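Local coordinates for putative uncharacterized protein PH0350 (Pyrococcus horikoshii, PDB 3QJL) that binds CRISPR RNA as a Cas6-family RAMP protein and probably works in prokaryotic adaptive immunity against mobile genetic elements, at residues A[120-125]-A[222-227]; A[211-216]-A[226-231]; A[167-172]-A[181-186]; A[44-47]-A[52-55]. All blocks are in the same frame, centred on the assembly; numbering follows the deposited sequence.

Contact 1 of 4, residues A[120-125]-A[222-227]; sequences KVKELG and FGYENG. With nucleotides of chain B.
A single water joins the two segments: it lies 3.1 Å from Tyr-224 OH, in the plane of the phenol ring, and accepts a weak bond from Lys-122 NZ at 3.2 Å. The ammonium group also bonds to Leu-241 O, so the water is its secondary partner. Beyond the hydroxyl the ring is packed mainly by Val-121 and Leu-124. Tyr-224 holds CG anti to its backbone N (chi1 -167°), which sends the ring out from helix 217-226 to the loop. Val-121 reaches it from the opposite direction, its CG1 oblique to the plane and 3.5 Å from Tyr-224 CE2, while Leu-124 slides past the ring and sets CD2 4.2 Å from its centroid as an off-centre CH-pi contact. Lys-122 O sits at the ring edge, 3.5 Å from Tyr-224 CE2. The loop's other side meets RNA: Val-121 CG2 faces O6 of nucleotide G1 of chain B, Lys-120 O lies 3.1 Å from the N2 of that guanine, and Lys-122 CE and NZ pass close to the same amino group. Residues 120-125 run between strand 109-118 of one sheet and strand 128-132 of the other, the interdomain linker of a tandem ferredoxin-like Cas6 protein, here in contact with bound RNA.

Contact 2 of 4, residues A[211-216]-A[226-231]; sequences FRYAGS and NGFGEK
Strand residues 211-215 and the loop 226-231 stay well apart as backbones, the nearest CA atoms being those of Tyr-213 and Phe-228 at 11.0 Å, and three aromatic side chains fill the distance. The result is a buried aromatic cluster between the sheet of the C-terminal ferredoxin-like domain and the start of the glycine-rich loop that Cas6 and other RAMP proteins carry near their C-terminus. Gly-227 and Gly-229, both with positive phi, flank Phe-228, whose ring makes the loop's contact with the strand. Phe-211 directs its ring edge at the face of Phe-228 in a T-shaped pair: the planes stand at 90°, the centroids are 5.9 Å apart, and Phe-211 CZ comes within 4.4 Å of Phe-228 CD1. Tyr-213 meets the far end of the same ring on a slant, its plane turned by 50°, with CE2 3.8 Å from Phe-228 CE2 and CD2 4.0 Å from Phe-228 CZ. Ile-219 and Ala-220 of helix 217-226 pack on Tyr-213, and Met-168 of helix 160-176 touches Phe-228. The strand then passes into helix 217-226, where Ser-216 is the N-cap and its OG accepts from Ile-219 N. With CG anti to the backbone N (chi1 179°), Tyr-213 extends along this turn and ties itself to it: its OH donates to Ser-216 O at 2.9 Å, in the carbonyl plane and on a lone pair.

Contact 3 of 4, residues A[167-172]-A[181-186]; sequences VMILRY and KDRDFT
Met-168 CG lies oblique to the Phe-185 ring, 4.0 Å from Phe-185 CZ, the two side chains crossing at about a right angle; beyond these two segments the Tyr-213 ring lies nearly parallel to that of Phe-185, and Leu-164, Met-161 and Ile-219 also touch it. This is helix-on-sheet packing in the C-terminal ferredoxin-like domain, where helix 160-176 lies against strand 185-189, the next strand in the chain. Phe-185 CG takes the crowded position between backbone N and carbonyl carbon (chi1 75°), lifting the ring off the strand toward the helix. One helix residue on, the contact moves to the surface. Ile-169 crosses Arg-183 at a slant, CD1 3.4 Å and CG1 3.7 Å from Arg-183 CB. That CB is the part of the arginine that touches: the chain bends at chi3 and carries the guanidinium away from the helix, with NE making a weak bond to Pro-180 O. The loop leading into the strand is shaped by an Asx turn at Asp-182. Asp-184 N donates to Asp-182 OD1 at 3.0 Å, nearly straight at 166°, approaching from above the carboxylate, 54° out of its plane.

Contact 4 of 4, residues A[44-47]-A[52-55]; sequences AKLL and GFWT
Leu-47 and Trp-54 form the tight, buried half of this contact, Leu-46 and Phe-53 its looser half toward solvent. Together they close the turn by which helix 41-47, in the N-terminal ferredoxin-like domain, leads into strand 55-60 of the sheet. On the inner side Leu-47 holds the indole twice. Its CD2 stands 3.5 Å from the centroid of the five-membered ring and 12° off the normal, a CH-pi contact over the face of that ring, while its carbonyl O lies at the indole edge. One grip bears on the face and the other on the rim, which probably limits both tilt and rotation of the ring. Trp-54 CG sits between its own backbone N and carbonyl carbon (chi1 62°), which brings the ring to the helix end. Ile-94 touches both Leu-47 and Trp-54; Ile-32, Leu-33 and Val-36 of helix 25-39 also touch the leucine, and Ile-83 of the sheet backs the tryptophan. The outer side is looser. Leu-46 CD2 lies over a face of Phe-53, but the nearest side-chain approach is 4.3 Å, from Leu-46 CB to Phe-53 CG, and Leu-46 O is 3.7 Å from Phe-53 CB. The polar bond belongs to the inner side: Trp-54 NE1 donates to Leu-47 O at 3.0 Å, N-H...O 166°, in the carbonyl plane and close to the plane of the indole.

In the fold
Contacts 1, 2 and 3 belong to the C-terminal half, contact 4 to the N-terminal one. Contact 2 is fully buried and purely aromatic between its segments; the others each combine a buried part with a more exposed one. Contacts 2 and 3 meet on neighbouring strands, 204-215 and 185-189, whereas contacts 1 and 2 share Asn-226 and Gly-227 at the end of helix 217-226. Water-mediated polarity marks contact 1, which touches RNA; contact 4 instead has a direct indole bond at a helix end, about 10 Å from nucleic acid at the nearest atoms. Arg-171 of contact 3 links the halves, bonding Gly-52 O of contact 4 and Gly-227 O of contacts 1 and 2.

Contact 1 of 4, residues A[120-125]-A[222-227]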
loop_
_atom_site.group_PDB
_atom_site.type_symbol
_atom_site.label_atom_id
_atom_site.label_comp_id
_atom_site.label_asym_id
_atom_site.label_seq_id
_atom_site.Cartn_x
_atom_site.Cartn_y
_atom_site.Cartn_z
ATOM N N LYS A 120 -17.064 -10.211 -18.720
ATOM C CA LYS A 120 -18.126 -9.223 -18.527
ATOM C C LYS A 120 -17.538 -7.959 -17.894
ATOM O O LYS A 120 -16.733 -8.028 -16.961
ATOM C CB LYS A 120 -19.261 -9.794 -17.663
ATOM C CG LYS A 120 -20.384 -8.798 -17.303
ATOM C CD LYS A 120 -21.013 -8.097 -18.528
ATOM C CE LYS A 120 -22.266 -7.277 -18.141
ATOM N NZ LYS A 120 -22.114 -6.451 -16.901
ATOM N N VAL A 121 -17.938 -6.809 -18.417
ATOM C CA VAL A 121 -17.382 -5.541 -17.983
ATOM C C VAL A 121 -18.508 -4.569 -17.668
ATOM O O VAL A 121 -19.428 -4.385 -18.473
ATOM C CB VAL A 121 -16.472 -4.970 -19.060
ATOM C CG1 VAL A 121 -16.388 -3.465 -18.949
ATOM C CG2 VAL A 121 -15.096 -5.625 -18.979
ATOM N N LYS A 122 -18.422 -3.947 -16.495
ATOM C CA LYS A 122 -19.514 -3.144 -15.935
ATOM C C LYS A 122 -19.705 -1.798 -16.642
ATOM O O LYS A 122 -18.746 -1.230 -17.151
ATOM C CB LYS A 122 -19.252 -2.949 -14.441
ATOM C CG LYS A 122 -18.271 -3.995 -13.879
ATOM C CD LYS A 122 -18.289 -4.074 -12.340
ATOM C CE LYS A 122 -17.402 -5.215 -11.795
ATOM N NZ LYS A 122 -15.932 -4.899 -11.685
ATOM N N GLU A 123 -20.937 -1.296 -16.698
ATOM C CA GLU A 123 -21.198 0.021 -17.293
ATOM C C GLU A 123 -20.636 1.106 -16.374
ATOM O O GLU A 123 -20.389 0.846 -15.195
ATOM C CB GLU A 123 -22.699 0.249 -17.498
ATOM C CG GLU A 123 -23.365 -0.656 -18.535
ATOM C CD GLU A 123 -23.783 0.097 -19.798
ATOM O OE1 GLU A 123 -23.470 1.308 -19.902
ATOM O OE2 GLU A 123 -24.421 -0.522 -20.686
ATOM N N LEU A 124 -20.418 2.311 -16.894
ATOM C CA LEU A 124 -19.946 3.390 -16.031
ATOM C C LEU A 124 -21.068 4.340 -15.615
ATOM O O LEU A 124 -22.159 4.305 -16.182
ATOM C CB LEU A 124 -18.860 4.183 -16.761
ATOM C CG LEU A 124 -17.639 3.376 -17.206
ATOM C CD1 LEU A 124 -16.789 4.170 -18.168
ATOM C CD2 LEU A 124 -16.816 2.937 -16.010
ATOM N N GLY A 125 -20.775 5.199 -14.642
ATOM C CA GLY A 125 -21.672 6.255 -14.198
ATOM C C GLY A 125 -21.125 7.642 -14.481
ATOM O O GLY A 125 -20.120 7.795 -15.184
ATOM N N PHE A 222 -12.659 5.789 -22.582
ATOM C CA PHE A 222 -11.358 5.588 -23.214
ATOM C C PHE A 222 -10.317 5.001 -22.267
ATOM O O PHE A 222 -9.616 4.057 -22.621
ATOM C CB PHE A 222 -10.815 6.873 -23.840
ATOM C CG PHE A 222 -9.553 6.657 -24.608
ATOM C CD1 PHE A 222 -9.589 6.094 -25.874
ATOM C CD2 PHE A 222 -8.333 6.967 -24.055
ATOM C CE1 PHE A 222 -8.434 5.872 -26.580
ATOM C CE2 PHE A 222 -7.172 6.746 -24.756
ATOM C CZ PHE A 222 -7.221 6.199 -26.023
ATOM N N GLY A 223 -10.224 5.566 -21.066
ATOM C CA GLY A 223 -9.268 5.099 -20.073
ATOM C C GLY A 223 -9.573 3.695 -19.591
ATOM O O GLY A 223 -8.678 2.858 -19.450
ATOM N N TYR A 224 -10.851 3.444 -19.338
ATOM C CA TYR A 224 -11.317 2.134 -18.909
ATOM C C TYR A 224 -10.890 1.056 -19.910
ATOM O O TYR A 224 -10.387 0.007 -19.519
ATOM C CB TYR A 224 -12.834 2.190 -18.761
ATOM C CG TYR A 224 -13.495 1.039 -18.041
ATOM C CD1 TYR A 224 -12.829 0.289 -17.082
ATOM C CD2 TYR A 224 -14.813 0.710 -18.328
ATOM C CE1 TYR A 224 -13.474 -0.766 -16.433
ATOM C CE2 TYR A 224 -15.453 -0.330 -17.700
ATOM C CZ TYR A 224 -14.794 -1.066 -16.758
ATOM O OH TYR A 224 -15.490 -2.094 -16.159
ATOM N N GLU A 225 -11.089 1.329 -21.200
ATOM C CA GLU A 225 -10.834 0.343 -22.252
ATOM C C GLU A 225 -9.366 0.223 -22.628
ATOM O O GLU A 225 -8.851 -0.881 -22.799
ATOM C CB GLU A 225 -11.653 0.670 -23.503
ATOM C CG GLU A 225 -13.150 0.646 -23.276
ATOM C CD GLU A 225 -13.935 1.384 -24.348
ATOM O OE1 GLU A 225 -13.363 1.689 -25.411
ATOM O OE2 GLU A 225 -15.128 1.679 -24.116
ATOM N N ASN A 226 -8.724 1.374 -22.822
ATOM C CA ASN A 226 -7.321 1.445 -23.231
ATOM C C ASN A 226 -6.273 1.760 -22.174
ATOM O O ASN A 226 -5.089 1.881 -22.499
ATOM C CB ASN A 226 -7.166 2.415 -24.385
ATOM C CG ASN A 226 -7.892 1.954 -25.608
ATOM O OD1 ASN A 226 -8.002 0.752 -25.862
ATOM N ND2 ASN A 226 -8.401 2.903 -26.378
ATOM N N GLY A 227 -6.709 1.926 -20.929
ATOM C CA GLY A 227 -5.807 2.275 -19.850
ATOM C C GLY A 227 -5.616 3.773 -19.716
ATOM O O GLY A 227 -5.756 4.511 -20.688
ATOM O "O5'" G B 1 -13.309 -11.992 -13.537
ATOM C "C5'" G B 1 -13.649 -11.709 -12.180
ATOM C "C4'" G B 1 -12.487 -11.101 -11.427
ATOM O "O4'" G B 1 -11.695 -10.303 -12.352
ATOM C "C3'" G B 1 -12.871 -10.172 -10.275
ATOM O "O3'" G B 1 -11.888 -10.249 -9.227
ATOM C "C2'" G B 1 -12.814 -8.788 -10.931
ATOM O "O2'" G B 1 -12.609 -7.709 -10.037
ATOM C "C1'" G B 1 -11.645 -8.959 -11.908
ATOM N N9 G B 1 -11.713 -8.083 -13.090
ATOM C C8 G B 1 -10.635 -7.604 -13.799
ATOM N N7 G B 1 -10.966 -6.842 -14.806
ATOM C C5 G B 1 -12.351 -6.817 -14.769
ATOM C C6 G B 1 -13.271 -6.152 -15.618
ATOM O O6 G B 1 -13.026 -5.432 -16.593
ATOM N N1 G B 1 -14.594 -6.384 -15.247
ATOM C C2 G B 1 -14.989 -7.158 -14.186
ATOM N N2 G B 1 -16.316 -7.255 -13.989
ATOM N N3 G B 1 -14.136 -7.786 -13.384
ATOM C C4 G B 1 -12.838 -7.578 -13.725
HETATM O O HOH W 1 -13.947 -3.648 -13.928
#

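Contact 2 of 4, residues A[211-216]-A[226-231]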
loop_
_atom_site.group_PDB
_atom_site.type_symbol
_atom_site.label_atom_id
_atom_site.label_comp_id
_atom_site.label_asym_id
_atom_site.label_seq_id
_atom_site.Cartn_x
_atom_site.Cartn_y
_atom_site.Cartn_z
ATOM N N PHE A 211 -8.680 5.542 -7.197
ATOM C CA PHE A 211 -9.040 6.946 -7.360
ATOM C C PHE A 211 -10.458 7.123 -7.873
ATOM O O PHE A 211 -11.069 6.176 -8.358
ATOM C CB PHE A 211 -8.064 7.653 -8.286
ATOM C CG PHE A 211 -8.021 7.086 -9.671
ATOM C CD1 PHE A 211 -7.325 5.920 -9.937
ATOM C CD2 PHE A 211 -8.661 7.732 -10.715
ATOM C CE1 PHE A 211 -7.273 5.407 -11.217
ATOM C CE2 PHE A 211 -8.618 7.229 -11.988
ATOM C CZ PHE A 211 -7.925 6.059 -12.245
ATOM N N ARG A 212 -10.987 8.337 -7.736
ATOM C CA ARG A 212 -12.306 8.646 -8.253
ATOM C C ARG A 212 -12.174 9.547 -9.454
ATOM O O ARG A 212 -11.459 10.546 -9.417
ATOM C CB ARG A 212 -13.200 9.317 -7.216
ATOM C CG ARG A 212 -14.470 9.888 -7.848
ATOM C CD ARG A 212 -15.497 10.368 -6.842
ATOM N NE ARG A 212 -15.805 9.336 -5.865
ATOM C CZ ARG A 212 -15.308 9.327 -4.633
ATOM N NH1 ARG A 212 -14.493 10.305 -4.248
ATOM N NH2 ARG A 212 -15.629 8.353 -3.787
ATOM N N TYR A 213 -12.866 9.170 -10.521
ATOM C CA TYR A 213 -12.837 9.901 -11.765
ATOM C C TYR A 213 -14.116 10.694 -11.828
ATOM O O TYR A 213 -15.159 10.202 -11.425
ATOM C CB TYR A 213 -12.789 8.912 -12.925
ATOM C CG TYR A 213 -12.773 9.562 -14.281
ATOM C CD1 TYR A 213 -13.931 10.102 -14.830
ATOM C CD2 TYR A 213 -11.601 9.639 -15.017
ATOM C CE1 TYR A 213 -13.921 10.703 -16.073
ATOM C CE2 TYR A 213 -11.583 10.233 -16.263
ATOM C CZ TYR A 213 -12.744 10.766 -16.787
ATOM O OH TYR A 213 -12.721 11.371 -18.028
ATOM N N ALA A 214 -14.038 11.927 -12.308
ATOM C CA ALA A 214 -15.235 12.720 -12.590
ATOM C C ALA A 214 -15.052 13.468 -13.918
ATOM O O ALA A 214 -13.925 13.652 -14.374
ATOM C CB ALA A 214 -15.505 13.688 -11.465
ATOM N N GLY A 215 -16.145 13.946 -14.510
ATOM C CA GLY A 215 -16.053 14.621 -15.792
ATOM C C GLY A 215 -16.220 13.769 -17.028
ATOM O O GLY A 215 -17.020 12.834 -17.039
ATOM N N SER A 216 -15.480 14.099 -18.080
ATOM C CA SER A 216 -15.826 13.657 -19.432
ATOM C C SER A 216 -16.161 12.176 -19.512
ATOM O O SER A 216 -15.374 11.325 -19.106
ATOM C CB SER A 216 -14.664 13.976 -20.379
ATOM O OG SER A 216 -14.415 12.911 -21.267
ATOM N N ASN A 226 -8.724 1.374 -22.822
ATOM C CA ASN A 226 -7.321 1.445 -23.231
ATOM C C ASN A 226 -6.273 1.760 -22.174
ATOM O O ASN A 226 -5.089 1.881 -22.499
ATOM C CB ASN A 226 -7.166 2.415 -24.385
ATOM C CG ASN A 226 -7.892 1.954 -25.608
ATOM O OD1 ASN A 226 -8.002 0.752 -25.862
ATOM N ND2 ASN A 226 -8.401 2.903 -26.378
ATOM N N GLY A 227 -6.709 1.926 -20.929
ATOM C CA GLY A 227 -5.807 2.275 -19.850
ATOM C C GLY A 227 -5.616 3.773 -19.716
ATOM O O GLY A 227 -5.756 4.511 -20.688
ATOM N N PHE A 228 -5.308 4.222 -18.501
ATOM C CA PHE A 228 -5.021 5.633 -18.252
ATOM C C PHE A 228 -3.516 5.898 -18.263
ATOM O O PHE A 228 -2.734 5.091 -17.748
ATOM C CB PHE A 228 -5.588 6.066 -16.904
ATOM C CG PHE A 228 -7.072 6.244 -16.886
ATOM C CD1 PHE A 228 -7.901 5.193 -16.555
ATOM C CD2 PHE A 228 -7.638 7.471 -17.157
ATOM C CE1 PHE A 228 -9.274 5.357 -16.524
ATOM C CE2 PHE A 228 -9.009 7.640 -17.127
ATOM C CZ PHE A 228 -9.827 6.582 -16.813
ATOM N N GLY A 229 -3.112 7.041 -18.816
ATOM C CA GLY A 229 -1.713 7.435 -18.806
ATOM C C GLY A 229 -0.905 6.991 -20.010
ATOM O O GLY A 229 -1.438 6.845 -21.098
ATOM N N GLU A 230 0.384 6.753 -19.808
ATOM C CA GLU A 230 1.307 6.536 -20.913
ATOM C C GLU A 230 1.873 5.139 -20.830
ATOM O O GLU A 230 1.770 4.485 -19.790
ATOM C CB GLU A 230 2.478 7.518 -20.862
ATOM C CG GLU A 230 2.113 8.988 -20.976
ATOM C CD GLU A 230 3.346 9.893 -20.995
ATOM O OE1 GLU A 230 3.342 10.940 -20.308
ATOM O OE2 GLU A 230 4.320 9.556 -21.706
ATOM N N LYS A 231 2.452 4.683 -21.936
ATOM C CA LYS A 231 3.055 3.359 -22.010
ATOM C C LYS A 231 2.011 2.288 -21.717
ATOM O O LYS A 231 2.336 1.237 -21.156
ATOM C CB LYS A 231 4.220 3.218 -21.017
ATOM C CG LYS A 231 5.133 4.432 -20.919
ATOM C CD LYS A 231 6.420 4.246 -21.691
ATOM C CE LYS A 231 7.055 5.591 -21.976
ATOM N NZ LYS A 231 8.263 5.452 -22.833
#

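Contact 3 of 4, residues A[167-172]-A[181-186]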
loop_
_atom_site.group_PDB
_atom_site.type_symbol
_atom_site.label_atom_id
_atom_site.label_comp_id
_atom_site.label_asym_id
_atom_site.label_seq_id
_atom_site.Cartn_x
_atom_site.Cartn_y
_atom_site.Cartn_z
ATOM N N VAL A 167 -2.363 14.055 -22.003
ATOM C CA VAL A 167 -2.027 12.734 -22.518
ATOM C C VAL A 167 -3.278 12.011 -23.017
ATOM O O VAL A 167 -3.269 11.445 -24.100
ATOM C CB VAL A 167 -1.279 11.882 -21.477
ATOM C CG1 VAL A 167 -1.159 10.457 -21.944
ATOM C CG2 VAL A 167 0.091 12.453 -21.247
ATOM N N MET A 168 -4.356 12.051 -22.238
ATOM C CA MET A 168 -5.596 11.382 -22.624
ATOM C C MET A 168 -6.205 11.996 -23.877
ATOM O O MET A 168 -6.440 11.298 -24.851
ATOM C CB MET A 168 -6.616 11.376 -21.481
ATOM C CG MET A 168 -6.153 10.618 -20.251
ATOM S SD MET A 168 -5.476 8.981 -20.601
ATOM C CE MET A 168 -6.992 8.034 -20.695
ATOM N N ILE A 169 -6.457 13.297 -23.861
ATOM C CA ILE A 169 -6.978 13.954 -25.049
ATOM C C ILE A 169 -6.136 13.581 -26.255
ATOM O O ILE A 169 -6.655 13.176 -27.290
ATOM C CB ILE A 169 -6.962 15.464 -24.905
ATOM C CG1 ILE A 169 -8.107 15.905 -23.996
ATOM C CG2 ILE A 169 -7.057 16.123 -26.269
ATOM C CD1 ILE A 169 -7.874 17.244 -23.347
ATOM N N LEU A 170 -4.828 13.704 -26.106
ATOM C CA LEU A 170 -3.913 13.386 -27.183
ATOM C C LEU A 170 -4.102 11.935 -27.626
ATOM O O LEU A 170 -4.429 11.663 -28.791
ATOM C CB LEU A 170 -2.474 13.634 -26.729
ATOM C CG LEU A 170 -1.499 14.140 -27.784
ATOM C CD1 LEU A 170 -0.484 13.055 -28.143
ATOM C CD2 LEU A 170 -2.264 14.623 -29.019
ATOM N N ARG A 171 -3.923 11.005 -26.690
ATOM C CA ARG A 171 -4.053 9.581 -26.994
ATOM C C ARG A 171 -5.395 9.261 -27.659
ATOM O O ARG A 171 -5.447 8.575 -28.670
ATOM C CB ARG A 171 -3.842 8.731 -25.732
ATOM C CG ARG A 171 -2.376 8.487 -25.412
ATOM C CD ARG A 171 -2.185 7.491 -24.282
ATOM N NE ARG A 171 -2.839 6.211 -24.539
ATOM C CZ ARG A 171 -3.741 5.671 -23.728
ATOM N NH1 ARG A 171 -4.085 6.304 -22.613
ATOM N NH2 ARG A 171 -4.297 4.502 -24.026
ATOM N N TYR A 172 -6.470 9.790 -27.088
ATOM C CA TYR A 172 -7.818 9.571 -27.587
ATOM C C TYR A 172 -7.958 9.886 -29.070
ATOM O O TYR A 172 -8.460 9.073 -29.843
ATOM C CB TYR A 172 -8.787 10.439 -26.802
ATOM C CG TYR A 172 -10.247 10.214 -27.124
ATOM C CD1 TYR A 172 -11.050 9.455 -26.286
ATOM C CD2 TYR A 172 -10.828 10.776 -28.244
ATOM C CE1 TYR A 172 -12.384 9.258 -26.557
ATOM C CE2 TYR A 172 -12.160 10.587 -28.516
ATOM C CZ TYR A 172 -12.932 9.823 -27.669
ATOM O OH TYR A 172 -14.266 9.622 -27.936
ATOM N N LYS A 181 -15.462 15.429 -27.371
ATOM C CA LYS A 181 -16.233 16.657 -27.245
ATOM C C LYS A 181 -16.013 17.281 -25.874
ATOM O O LYS A 181 -15.655 18.455 -25.769
ATOM C CB LYS A 181 -17.722 16.388 -27.499
ATOM C CG LYS A 181 -18.169 16.511 -28.963
ATOM C CD LYS A 181 -17.338 15.656 -29.929
ATOM C CE LYS A 181 -17.816 15.828 -31.380
ATOM N NZ LYS A 181 -17.000 15.058 -32.368
ATOM N N ASP A 182 -16.219 16.501 -24.818
ATOM C CA ASP A 182 -15.870 16.974 -23.488
ATOM C C ASP A 182 -14.467 16.501 -23.104
ATOM O O ASP A 182 -14.223 15.299 -22.953
ATOM C CB ASP A 182 -16.893 16.543 -22.434
ATOM C CG ASP A 182 -16.536 17.062 -21.035
ATOM O OD1 ASP A 182 -15.776 18.059 -20.943
ATOM O OD2 ASP A 182 -17.007 16.481 -20.031
ATOM N N ARG A 183 -13.545 17.457 -22.997
ATOM C CA ARG A 183 -12.169 17.195 -22.568
ATOM C C ARG A 183 -11.840 17.515 -21.101
ATOM O O ARG A 183 -10.682 17.446 -20.695
ATOM C CB ARG A 183 -11.175 17.878 -23.500
ATOM C CG ARG A 183 -11.785 18.987 -24.320
ATOM C CD ARG A 183 -11.020 19.182 -25.612
ATOM N NE ARG A 183 -11.913 19.355 -26.755
ATOM C CZ ARG A 183 -12.213 20.530 -27.301
ATOM N NH1 ARG A 183 -11.687 21.648 -26.806
ATOM N NH2 ARG A 183 -13.036 20.586 -28.347
ATOM N N ASP A 184 -12.833 17.906 -20.314
ATOM C CA ASP A 184 -12.567 18.217 -18.917
ATOM C C ASP A 184 -12.797 17.022 -18.006
ATOM O O ASP A 184 -13.840 16.371 -18.073
ATOM C CB ASP A 184 -13.416 19.402 -18.449
ATOM C CG ASP A 184 -13.124 20.678 -19.230
ATOM O OD1 ASP A 184 -11.947 20.904 -19.597
ATOM O OD2 ASP A 184 -14.077 21.453 -19.478
ATOM N N PHE A 185 -11.811 16.727 -17.164
ATOM C CA PHE A 185 -11.988 15.739 -16.109
ATOM C C PHE A 185 -10.982 15.903 -14.969
ATOM O O PHE A 185 -9.925 16.511 -15.137
ATOM C CB PHE A 185 -11.912 14.323 -16.676
ATOM C CG PHE A 185 -10.527 13.879 -17.024
ATOM C CD1 PHE A 185 -10.024 14.070 -18.296
ATOM C CD2 PHE A 185 -9.734 13.246 -16.087
ATOM C CE1 PHE A 185 -8.750 13.649 -18.628
ATOM C CE2 PHE A 185 -8.451 12.818 -16.412
ATOM C CZ PHE A 185 -7.960 13.020 -17.685
ATOM N N THR A 186 -11.319 15.351 -13.809
ATOM C CA THR A 186 -10.408 15.347 -12.677
ATOM C C THR A 186 -10.355 13.952 -12.111
ATOM O O THR A 186 -11.268 13.159 -12.329
ATOM C CB THR A 186 -10.899 16.258 -11.532
ATOM O OG1 THR A 186 -12.250 15.914 -11.203
ATOM C CG2 THR A 186 -10.828 17.721 -11.925
#

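Contact 4 of 4, residues A[44-47]-A[52-55]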
loop_
_atom_site.group_PDB
_atom_site.type_symbol
_atom_site.label_atom_id
_atom_site.label_comp_id
_atom_site.label_asym_id
_atom_site.label_seq_id
_atom_site.Cartn_x
_atom_site.Cartn_y
_atom_site.Cartn_z
ATOM N N ALA A 44 -0.205 -6.209 -34.994
ATOM C CA ALA A 44 1.001 -6.129 -34.196
ATOM C C ALA A 44 1.509 -4.685 -34.197
ATOM O O ALA A 44 1.921 -4.161 -33.160
ATOM C CB ALA A 44 2.058 -7.076 -34.739
ATOM N N LYS A 45 1.448 -4.029 -35.350
ATOM C CA LYS A 45 1.918 -2.651 -35.443
ATOM C C LYS A 45 1.126 -1.700 -34.560
ATOM O O LYS A 45 1.615 -0.630 -34.212
ATOM C CB LYS A 45 1.914 -2.152 -36.889
ATOM C CG LYS A 45 2.872 -2.911 -37.794
ATOM C CD LYS A 45 3.249 -2.105 -39.029
ATOM C CE LYS A 45 3.862 -3.002 -40.096
ATOM N NZ LYS A 45 2.831 -3.883 -40.730
ATOM N N LEU A 46 -0.100 -2.075 -34.212
ATOM C CA LEU A 46 -0.901 -1.263 -33.299
ATOM C C LEU A 46 -0.446 -1.506 -31.864
ATOM O O LEU A 46 -0.306 -0.576 -31.067
ATOM C CB LEU A 46 -2.392 -1.570 -33.444
ATOM C CG LEU A 46 -3.023 -1.294 -34.811
ATOM C CD1 LEU A 46 -4.529 -1.540 -34.776
ATOM C CD2 LEU A 46 -2.725 0.118 -35.275
ATOM N N LEU A 47 -0.205 -2.773 -31.548
ATOM C CA LEU A 47 0.264 -3.155 -30.233
ATOM C C LEU A 47 1.514 -2.376 -29.861
ATOM O O LEU A 47 1.680 -1.957 -28.715
ATOM C CB LEU A 47 0.583 -4.650 -30.205
ATOM C CG LEU A 47 -0.558 -5.660 -30.290
ATOM C CD1 LEU A 47 -0.046 -7.008 -29.821
ATOM C CD2 LEU A 47 -1.738 -5.237 -29.451
ATOM N N GLY A 52 -1.007 3.949 -27.099
ATOM C CA GLY A 52 -1.894 3.225 -26.212
ATOM C C GLY A 52 -3.131 2.650 -26.869
ATOM O O GLY A 52 -4.258 3.008 -26.538
ATOM N N PHE A 53 -2.921 1.789 -27.853
ATOM C CA PHE A 53 -4.036 1.089 -28.458
ATOM C C PHE A 53 -4.608 -0.005 -27.572
ATOM O O PHE A 53 -5.694 -0.496 -27.818
ATOM C CB PHE A 53 -3.648 0.567 -29.828
ATOM C CG PHE A 53 -3.671 1.626 -30.875
ATOM C CD1 PHE A 53 -4.819 1.857 -31.617
ATOM C CD2 PHE A 53 -2.569 2.425 -31.085
ATOM C CE1 PHE A 53 -4.856 2.843 -32.567
ATOM C CE2 PHE A 53 -2.599 3.419 -32.035
ATOM C CZ PHE A 53 -3.747 3.630 -32.778
ATOM N N TRP A 54 -3.898 -0.356 -26.512
ATOM C CA TRP A 54 -4.408 -1.361 -25.591
ATOM C C TRP A 54 -3.711 -1.285 -24.230
ATOM O O TRP A 54 -2.783 -0.506 -24.046
ATOM C CB TRP A 54 -4.190 -2.742 -26.200
ATOM C CG TRP A 54 -2.739 -3.049 -26.417
ATOM C CD1 TRP A 54 -1.820 -2.276 -27.078
ATOM C CD2 TRP A 54 -2.036 -4.212 -25.971
ATOM N NE1 TRP A 54 -0.589 -2.894 -27.069
ATOM C CE2 TRP A 54 -0.698 -4.085 -26.395
ATOM C CE3 TRP A 54 -2.411 -5.351 -25.254
ATOM C CZ2 TRP A 54 0.261 -5.050 -26.129
ATOM C CZ3 TRP A 54 -1.453 -6.305 -24.982
ATOM C CH2 TRP A 54 -0.135 -6.153 -25.419
ATOM N N THR A 55 -4.161 -2.109 -23.289
ATOM C CA THR A 55 -3.479 -2.277 -22.017
ATOM C C THR A 55 -3.474 -3.727 -21.637
ATOM O O THR A 55 -4.211 -4.538 -22.201
ATOM C CB THR A 55 -4.211 -1.625 -20.846
ATOM O OG1 THR A 55 -4.830 -0.407 -21.257
ATOM C CG2 THR A 55 -3.234 -1.344 -19.751
#